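Local coordinates for protein CdnC (Chryseobacterium gregarium DSM 19109, PDB 7MGV) that is an ATP-grasp ligase that installs omega-ester macrocycles in a ribosomally made precursor peptide, giving single and bicyclic graspetide products, at residues E149-K161 with I282-H294. Residues are numbered along the deposited sequence; the frame is centred on the assembly and turned at random.
Sequences EEQLKIADKIGFK and IEFMILELLDVYH
M285 covers one face of the F160 ring: its CB makes a CH-pi contact 3.9 Å from the ring centroid, and SD stands above the same ring at 4.6 Å, 9° off the normal, a longer Met-aromatic contact. A155 O and I286 CA lie in the ring plane at its edge. I154 CD1 lies 3.9 Å from Y293 CZ, over one face of the tyrosine ring, while E150 OE1 sits near its plane at the edge, the carboxylate turned 86° from the ring. A water bridges that pair, donating to E150 OE1 at 2.7 Å and hydrogen-bonding Y293 OH; R144 also holds the carboxylate through a salt bridge to OE2. Between the rings, I158 is a knob in the hole formed by M285, E288, L289 and V292; CG1 anti to the carbonyl carbon and an extended chi2 together carry its CD1 to 3.7 Å from L289 CD1. Replacing F160 with an alanine is likely to open a gap beside M285 and I286 and leave the methionine sulfur without its aromatic partner. The axes of segments 149-158 and 282-293 run at 129° to each other against the antiparallel sheet holding strands 234-241, 297-304 and 310-316, where F312 and M302 meet F160, while the second subunit packs on E150.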
ATOM      1  N   GLU A 149       4.423   7.354  11.424  1.00 24.77           N
ATOM      2  CA  GLU A 149       3.769   8.517  12.010  1.00 24.67           C
ATOM      3  C   GLU A 149       2.385   8.161  12.538  1.00 26.84           C
ATOM      4  O   GLU A 149       2.007   8.576  13.640  1.00 33.15           O
ATOM      5  CB  GLU A 149       3.681   9.642  10.978  1.00 27.05           C
ATOM      6  CG  GLU A 149       3.619  11.037  11.581  1.00 34.83           C
ATOM      7  CD  GLU A 149       3.669  12.131  10.532  1.00 40.80           C
ATOM      8  OE1 GLU A 149       2.925  13.123  10.672  1.00 43.81           O
ATOM      9  OE2 GLU A 149       4.454  12.002   9.569  1.00 47.74           O
ATOM     10  N   GLU A 150       1.618   7.382  11.768  1.00 26.41           N
ATOM     11  CA  GLU A 150       0.306   6.960  12.243  1.00 35.72           C
ATOM     12  C   GLU A 150       0.429   6.020  13.435  1.00 32.49           C
ATOM     13  O   GLU A 150      -0.404   6.061  14.345  1.00 39.77           O
ATOM     14  CB  GLU A 150      -0.496   6.294  11.124  1.00 28.40           C
ATOM     15  CG  GLU A 150      -1.966   6.131  11.487  1.00 30.00           C
ATOM     16  CD  GLU A 150      -2.703   5.141  10.609  1.00 37.68           C
ATOM     17  OE1 GLU A 150      -2.050   4.249  10.026  1.00 44.25           O
ATOM     18  OE2 GLU A 150      -3.942   5.246  10.516  1.00 34.34           O
ATOM     19  N   GLN A 151       1.453   5.161  13.446  1.00 26.13           N
ATOM     20  CA  GLN A 151       1.691   4.319  14.614  1.00 32.75           C
ATOM     21  C   GLN A 151       1.865   5.166  15.867  1.00 31.64           C
ATOM     22  O   GLN A 151       1.224   4.918  16.895  1.00 35.23           O
ATOM     23  CB  GLN A 151       2.925   3.441  14.403  1.00 24.98           C
ATOM     24  CG  GLN A 151       2.783   2.371  13.346  1.00 28.28           C
ATOM     25  CD  GLN A 151       4.078   1.614  13.129  1.00 32.14           C
ATOM     26  OE1 GLN A 151       4.923   1.537  14.022  1.00 32.41           O
ATOM     27  NE2 GLN A 151       4.243   1.054  11.936  1.00 29.47           N
ATOM     28  N   LEU A 152       2.729   6.183  15.792  1.00 22.70           N
ATOM     29  CA  LEU A 152       2.976   7.023  16.959  1.00 26.46           C
ATOM     30  C   LEU A 152       1.726   7.797  17.363  1.00 33.43           C
ATOM     31  O   LEU A 152       1.403   7.886  18.554  1.00 32.59           O
ATOM     32  CB  LEU A 152       4.141   7.972  16.683  1.00 29.27           C
ATOM     33  CG  LEU A 152       5.503   7.283  16.551  1.00 36.23           C
ATOM     34  CD1 LEU A 152       6.598   8.277  16.193  1.00 32.44           C
ATOM     35  CD2 LEU A 152       5.848   6.538  17.833  1.00 34.67           C
ATOM     36  N   LYS A 153       0.998   8.349  16.388  1.00 26.32           N
ATOM     37  CA  LYS A 153      -0.208   9.111  16.706  1.00 32.97           C
ATOM     38  C   LYS A 153      -1.266   8.228  17.363  1.00 34.70           C
ATOM     39  O   LYS A 153      -1.878   8.612  18.369  1.00 35.23           O
ATOM     40  CB  LYS A 153      -0.758   9.772  15.441  1.00 27.75           C
ATOM     41  CG  LYS A 153       0.062  10.964  14.972  1.00 28.66           C
ATOM     42  CD  LYS A 153      -0.448  11.525  13.655  1.00 25.42           C
ATOM     43  CE  LYS A 153       0.306  12.792  13.273  1.00 29.56           C
ATOM     44  NZ  LYS A 153      -0.097  13.307  11.936  1.00 28.20           N
ATOM     45  N   ILE A 154      -1.489   7.033  16.814  1.00 31.84           N
ATOM     46  CA  ILE A 154      -2.484   6.124  17.374  1.00 35.12           C
ATOM     47  C   ILE A 154      -2.071   5.671  18.768  1.00 39.68           C
ATOM     48  O   ILE A 154      -2.899   5.627  19.687  1.00 44.73           O
ATOM     49  CB  ILE A 154      -2.704   4.930  16.426  1.00 32.43           C
ATOM     50  CG1 ILE A 154      -3.504   5.367  15.196  1.00 29.82           C
ATOM     51  CG2 ILE A 154      -3.416   3.794  17.143  1.00 29.73           C
ATOM     52  CD1 ILE A 154      -3.887   4.225  14.279  1.00 34.64           C
ATOM     53  N   ALA A 155      -0.790   5.339  18.956  1.00 33.40           N
ATOM     54  CA  ALA A 155      -0.328   4.917  20.273  1.00 34.07           C
ATOM     55  C   ALA A 155      -0.492   6.034  21.295  1.00 36.66           C
ATOM     56  O   ALA A 155      -0.867   5.782  22.446  1.00 34.42           O
ATOM     57  CB  ALA A 155       1.129   4.461  20.198  1.00 30.66           C
ATOM     58  N   ASP A 156      -0.224   7.278  20.893  1.00 39.03           N
ATOM     59  CA  ASP A 156      -0.451   8.401  21.795  1.00 35.52           C
ATOM     60  C   ASP A 156      -1.931   8.548  22.129  1.00 31.38           C
ATOM     61  O   ASP A 156      -2.291   8.833  23.277  1.00 38.33           O
ATOM     62  CB  ASP A 156       0.092   9.690  21.179  1.00 31.11           C
ATOM     63  CG  ASP A 156      -0.245  10.916  22.004  1.00 34.82           C
ATOM     64  OD1 ASP A 156       0.131  10.954  23.195  1.00 37.59           O
ATOM     65  OD2 ASP A 156      -0.890  11.839  21.464  1.00 38.07           O
ATOM     66  N   LYS A 157      -2.806   8.348  21.139  1.00 39.50           N
ATOM     67  CA  LYS A 157      -4.241   8.464  21.388  1.00 36.91           C
ATOM     68  C   LYS A 157      -4.732   7.385  22.347  1.00 41.95           C
ATOM     69  O   LYS A 157      -5.602   7.643  23.186  1.00 46.68           O
ATOM     70  CB  LYS A 157      -5.013   8.392  20.072  1.00 40.66           C
ATOM     71  CG  LYS A 157      -5.184   9.729  19.379  1.00 43.04           C
ATOM     72  CD  LYS A 157      -6.038   9.582  18.134  1.00 46.91           C
ATOM     73  CE  LYS A 157      -6.150  10.894  17.381  1.00 50.42           C
ATOM     74  NZ  LYS A 157      -6.803  10.708  16.058  1.00 51.94           N
ATOM     75  N   ILE A 158      -4.190   6.170  22.233  1.00 36.01           N
ATOM     76  CA  ILE A 158      -4.622   5.072  23.096  1.00 37.40           C
ATOM     77  C   ILE A 158      -4.230   5.328  24.545  1.00 39.67           C
ATOM     78  O   ILE A 158      -4.906   4.864  25.472  1.00 40.12           O
ATOM     79  CB  ILE A 158      -4.040   3.744  22.575  1.00 37.22           C
ATOM     80  CG1 ILE A 158      -4.574   3.446  21.177  1.00 42.52           C
ATOM     81  CG2 ILE A 158      -4.368   2.589  23.509  1.00 41.25           C
ATOM     82  CD1 ILE A 158      -3.811   2.367  20.474  1.00 40.24           C
ATOM     83  N   GLY A 159      -3.158   6.080  24.770  1.00 36.95           N
ATOM     84  CA  GLY A 159      -2.634   6.306  26.106  1.00 38.20           C
ATOM     85  C   GLY A 159      -1.194   5.884  26.281  1.00 46.43           C
ATOM     86  O   GLY A 159      -0.632   6.095  27.365  1.00 46.18           O
ATOM     87  N   PHE A 160      -0.570   5.291  25.266  1.00 42.34           N
ATOM     88  CA  PHE A 160       0.848   4.977  25.340  1.00 39.69           C
ATOM     89  C   PHE A 160       1.655   6.256  25.506  1.00 34.12           C
ATOM     90  O   PHE A 160       1.324   7.299  24.933  1.00 39.81           O
ATOM     91  CB  PHE A 160       1.312   4.258  24.071  1.00 42.23           C
ATOM     92  CG  PHE A 160       0.904   2.815  23.992  1.00 41.25           C
ATOM     93  CD1 PHE A 160       1.562   1.848  24.736  1.00 40.08           C
ATOM     94  CD2 PHE A 160      -0.118   2.419  23.144  1.00 33.95           C
ATOM     95  CE1 PHE A 160       1.194   0.516  24.651  1.00 39.12           C
ATOM     96  CE2 PHE A 160      -0.491   1.090  23.054  1.00 35.64           C
ATOM     97  CZ  PHE A 160       0.167   0.138  23.807  1.00 36.67           C
ATOM     98  N   LYS A 161       2.715   6.173  26.302  1.00 42.70           N
ATOM     99  CA  LYS A 161       3.731   7.212  26.289  1.00 42.55           C
ATOM    100  C   LYS A 161       4.687   6.950  25.134  1.00 35.43           C
ATOM    101  O   LYS A 161       5.175   5.828  24.974  1.00 35.00           O
ATOM    102  CB  LYS A 161       4.484   7.252  27.618  1.00 43.82           C
ATOM    103  CG  LYS A 161       3.580   7.445  28.821  1.00 56.65           C
ATOM    104  CD  LYS A 161       2.765   8.725  28.686  1.00 63.70           C
ATOM    105  CE  LYS A 161       1.343   8.537  29.195  1.00 67.57           C
ATOM    106  NZ  LYS A 161       1.334   8.014  30.585  1.00 65.58           N
ATOM    107  N   ILE A 282      -0.509  -1.949  30.435  1.00 52.29           N
ATOM    108  CA  ILE A 282       0.277  -1.993  29.204  1.00 53.35           C
ATOM    109  C   ILE A 282      -0.284  -3.038  28.249  1.00 50.76           C
ATOM    110  O   ILE A 282      -0.423  -2.792  27.046  1.00 52.77           O
ATOM    111  CB  ILE A 282       1.758  -2.261  29.528  1.00 50.88           C
ATOM    112  CG1 ILE A 282       2.299  -1.195  30.486  1.00 54.40           C
ATOM    113  CG2 ILE A 282       2.583  -2.308  28.254  1.00 48.51           C
ATOM    114  CD1 ILE A 282       2.199   0.221  29.953  1.00 43.34           C
ATOM    115  N   GLU A 283      -0.620  -4.220  28.770  1.00 44.47           N
ATOM    116  CA  GLU A 283      -1.174  -5.275  27.928  1.00 50.87           C
ATOM    117  C   GLU A 283      -2.546  -4.885  27.389  1.00 50.38           C
ATOM    118  O   GLU A 283      -2.873  -5.172  26.227  1.00 45.31           O
ATOM    119  CB  GLU A 283      -1.249  -6.579  28.723  1.00 52.55           C
ATOM    120  CG  GLU A 283      -1.971  -7.714  28.024  1.00 56.17           C
ATOM    121  CD  GLU A 283      -1.678  -9.056  28.663  1.00 59.71           C
ATOM    122  OE1 GLU A 283      -2.099 -10.090  28.102  1.00 64.98           O
ATOM    123  OE2 GLU A 283      -1.025  -9.077  29.727  1.00 64.16           O
ATOM    124  N   PHE A 284      -3.361  -4.232  28.222  1.00 45.43           N
ATOM    125  CA  PHE A 284      -4.646  -3.711  27.768  1.00 41.91           C
ATOM    126  C   PHE A 284      -4.461  -2.763  26.591  1.00 47.49           C
ATOM    127  O   PHE A 284      -5.172  -2.853  25.582  1.00 45.13           O
ATOM    128  CB  PHE A 284      -5.352  -3.006  28.929  1.00 44.61           C
ATOM    129  CG  PHE A 284      -6.692  -2.425  28.571  1.00 56.26           C
ATOM    130  CD1 PHE A 284      -7.842  -3.188  28.676  1.00 51.18           C
ATOM    131  CD2 PHE A 284      -6.802  -1.109  28.148  1.00 53.75           C
ATOM    132  CE1 PHE A 284      -9.077  -2.656  28.353  1.00 57.58           C
ATOM    133  CE2 PHE A 284      -8.035  -0.572  27.822  1.00 61.64           C
ATOM    134  CZ  PHE A 284      -9.173  -1.347  27.926  1.00 59.39           C
ATOM    135  N   MET A 285      -3.491  -1.852  26.695  1.00 45.35           N
ATOM    136  CA  MET A 285      -3.274  -0.886  25.624  1.00 42.67           C
ATOM    137  C   MET A 285      -2.678  -1.538  24.380  1.00 46.80           C
ATOM    138  O   MET A 285      -2.953  -1.097  23.260  1.00 42.90           O
ATOM    139  CB  MET A 285      -2.392   0.257  26.124  1.00 48.63           C
ATOM    140  CG  MET A 285      -3.130   1.224  27.041  1.00 44.45           C
ATOM    141  SD  MET A 285      -2.200   2.720  27.415  1.00 39.44           S
ATOM    142  CE  MET A 285      -0.879   2.051  28.423  1.00 43.47           C
ATOM    143  N   ILE A 286      -1.881  -2.595  24.548  1.00 40.50           N
ATOM    144  CA  ILE A 286      -1.371  -3.338  23.394  1.00 42.15           C
ATOM    145  C   ILE A 286      -2.523  -3.992  22.633  1.00 47.33           C
ATOM    146  O   ILE A 286      -2.624  -3.898  21.397  1.00 40.04           O
ATOM    147  CB  ILE A 286      -0.337  -4.382  23.851  1.00 37.48           C
ATOM    148  CG1 ILE A 286       0.932  -3.701  24.370  1.00 37.18           C
ATOM    149  CG2 ILE A 286      -0.016  -5.334  22.723  1.00 38.28           C
ATOM    150  CD1 ILE A 286       1.894  -3.276  23.285  1.00 48.67           C
ATOM    151  N   LEU A 287      -3.400  -4.683  23.367  1.00 46.29           N
ATOM    152  CA  LEU A 287      -4.568  -5.291  22.739  1.00 40.36           C
ATOM    153  C   LEU A 287      -5.449  -4.232  22.089  1.00 39.40           C
ATOM    154  O   LEU A 287      -6.014  -4.458  21.012  1.00 49.07           O
ATOM    155  CB  LEU A 287      -5.357  -6.099  23.768  1.00 42.77           C
ATOM    156  CG  LEU A 287      -4.683  -7.386  24.251  1.00 44.53           C
ATOM    157  CD1 LEU A 287      -5.398  -7.946  25.468  1.00 45.44           C
ATOM    158  CD2 LEU A 287      -4.631  -8.417  23.135  1.00 42.61           C
ATOM    159  N   GLU A 288      -5.559  -3.057  22.713  1.00 43.65           N
ATOM    160  CA  GLU A 288      -6.338  -1.977  22.116  1.00 47.54           C
ATOM    161  C   GLU A 288      -5.689  -1.446  20.844  1.00 44.69           C
ATOM    162  O   GLU A 288      -6.396  -1.047  19.914  1.00 46.06           O
ATOM    163  CB  GLU A 288      -6.526  -0.845  23.124  1.00 45.62           C
ATOM    164  CG  GLU A 288      -7.460   0.250  22.647  1.00 51.55           C
ATOM    165  CD  GLU A 288      -7.859   1.196  23.759  1.00 68.58           C
ATOM    166  OE1 GLU A 288      -8.436   2.261  23.457  1.00 59.76           O
ATOM    167  OE2 GLU A 288      -7.592   0.875  24.937  1.00 68.61           O
ATOM    168  N   LEU A 289      -4.356  -1.418  20.786  1.00 41.85           N
ATOM    169  CA  LEU A 289      -3.674  -1.016  19.559  1.00 42.67           C
ATOM    170  C   LEU A 289      -3.997  -1.980  18.425  1.00 41.69           C
ATOM    171  O   LEU A 289      -4.345  -1.563  17.309  1.00 36.84           O
ATOM    172  CB  LEU A 289      -2.167  -0.946  19.803  1.00 42.58           C
ATOM    173  CG  LEU A 289      -1.259  -0.649  18.608  1.00 43.88           C
ATOM    174  CD1 LEU A 289      -1.467   0.772  18.107  1.00 41.18           C
ATOM    175  CD2 LEU A 289       0.197  -0.881  18.979  1.00 45.35           C
ATOM    176  N   LEU A 290      -3.902  -3.283  18.704  1.00 41.00           N
ATOM    177  CA  LEU A 290      -4.274  -4.260  17.683  1.00 36.80           C
ATOM    178  C   LEU A 290      -5.753  -4.159  17.321  1.00 40.54           C
ATOM    179  O   LEU A 290      -6.131  -4.433  16.176  1.00 45.12           O
ATOM    180  CB  LEU A 290      -3.928  -5.675  18.143  1.00 38.72           C
ATOM    181  CG  LEU A 290      -2.482  -6.078  17.844  1.00 38.51           C
ATOM    182  CD1 LEU A 290      -1.596  -5.862  19.065  1.00 46.68           C
ATOM    183  CD2 LEU A 290      -2.401  -7.514  17.355  1.00 40.50           C
ATOM    184  N   ASP A 291      -6.600  -3.766  18.277  1.00 41.41           N
ATOM    185  CA  ASP A 291      -8.016  -3.568  17.982  1.00 40.53           C
ATOM    186  C   ASP A 291      -8.225  -2.383  17.049  1.00 43.63           C
ATOM    187  O   ASP A 291      -9.031  -2.454  16.113  1.00 43.10           O
ATOM    188  CB  ASP A 291      -8.799  -3.363  19.278  1.00 48.01           C
ATOM    189  CG  ASP A 291      -8.983  -4.648  20.062  1.00 59.29           C
ATOM    190  OD1 ASP A 291      -8.712  -5.732  19.504  1.00 49.07           O
ATOM    191  OD2 ASP A 291      -9.395  -4.571  21.239  1.00 57.84           O
ATOM    192  N   VAL A 292      -7.517  -1.280  17.301  1.00 41.65           N
ATOM    193  CA  VAL A 292      -7.639  -0.097  16.454  1.00 32.33           C
ATOM    194  C   VAL A 292      -7.189  -0.415  15.037  1.00 41.61           C
ATOM    195  O   VAL A 292      -7.833  -0.010  14.059  1.00 38.39           O
ATOM    196  CB  VAL A 292      -6.841   1.077  17.052  1.00 38.99           C
ATOM    197  CG1 VAL A 292      -6.716   2.206  16.039  1.00 28.31           C
ATOM    198  CG2 VAL A 292      -7.501   1.576  18.330  1.00 36.82           C
ATOM    199  N   TYR A 293      -6.084  -1.150  14.897  1.00 43.46           N
ATOM    200  CA  TYR A 293      -5.635  -1.525  13.561  1.00 36.42           C
ATOM    201  C   TYR A 293      -6.478  -2.635  12.943  1.00 39.31           C
ATOM    202  O   TYR A 293      -6.469  -2.786  11.716  1.00 29.99           O
ATOM    203  CB  TYR A 293      -4.166  -1.952  13.596  1.00 38.00           C
ATOM    204  CG  TYR A 293      -3.205  -0.796  13.474  1.00 35.69           C
ATOM    205  CD1 TYR A 293      -3.077  -0.097  12.281  1.00 31.36           C
ATOM    206  CD2 TYR A 293      -2.427  -0.396  14.554  1.00 34.73           C
ATOM    207  CE1 TYR A 293      -2.200   0.962  12.164  1.00 23.65           C
ATOM    208  CE2 TYR A 293      -1.547   0.661  14.447  1.00 28.08           C
ATOM    209  CZ  TYR A 293      -1.438   1.338  13.250  1.00 27.15           C
ATOM    210  OH  TYR A 293      -0.563   2.392  13.138  1.00 25.91           O
ATOM    211  N   HIS A 294      -7.209  -3.396  13.760  1.00 42.44           N
ATOM    212  CA  HIS A 294      -7.985  -4.552  13.303  1.00 39.63           C
ATOM    213  C   HIS A 294      -7.092  -5.569  12.591  1.00 35.65           C
ATOM    214  O   HIS A 294      -7.397  -6.042  11.494  1.00 39.38           O
ATOM    215  CB  HIS A 294      -9.158  -4.129  12.415  1.00 39.86           C
ATOM    216  CG  HIS A 294     -10.280  -5.121  12.392  1.00 43.46           C
ATOM    217  ND1 HIS A 294     -11.028  -5.423  13.510  1.00 42.77           N
ATOM    218  CD2 HIS A 294     -10.776  -5.886  11.390  1.00 44.06           C
ATOM    219  CE1 HIS A 294     -11.939  -6.328  13.196  1.00 39.40           C
ATOM    220  NE2 HIS A 294     -11.807  -6.626  11.916  1.00 35.83           N
TER
HETATM  221  O   HOH W   1       0.191   2.984  10.777  1.00 22.08           O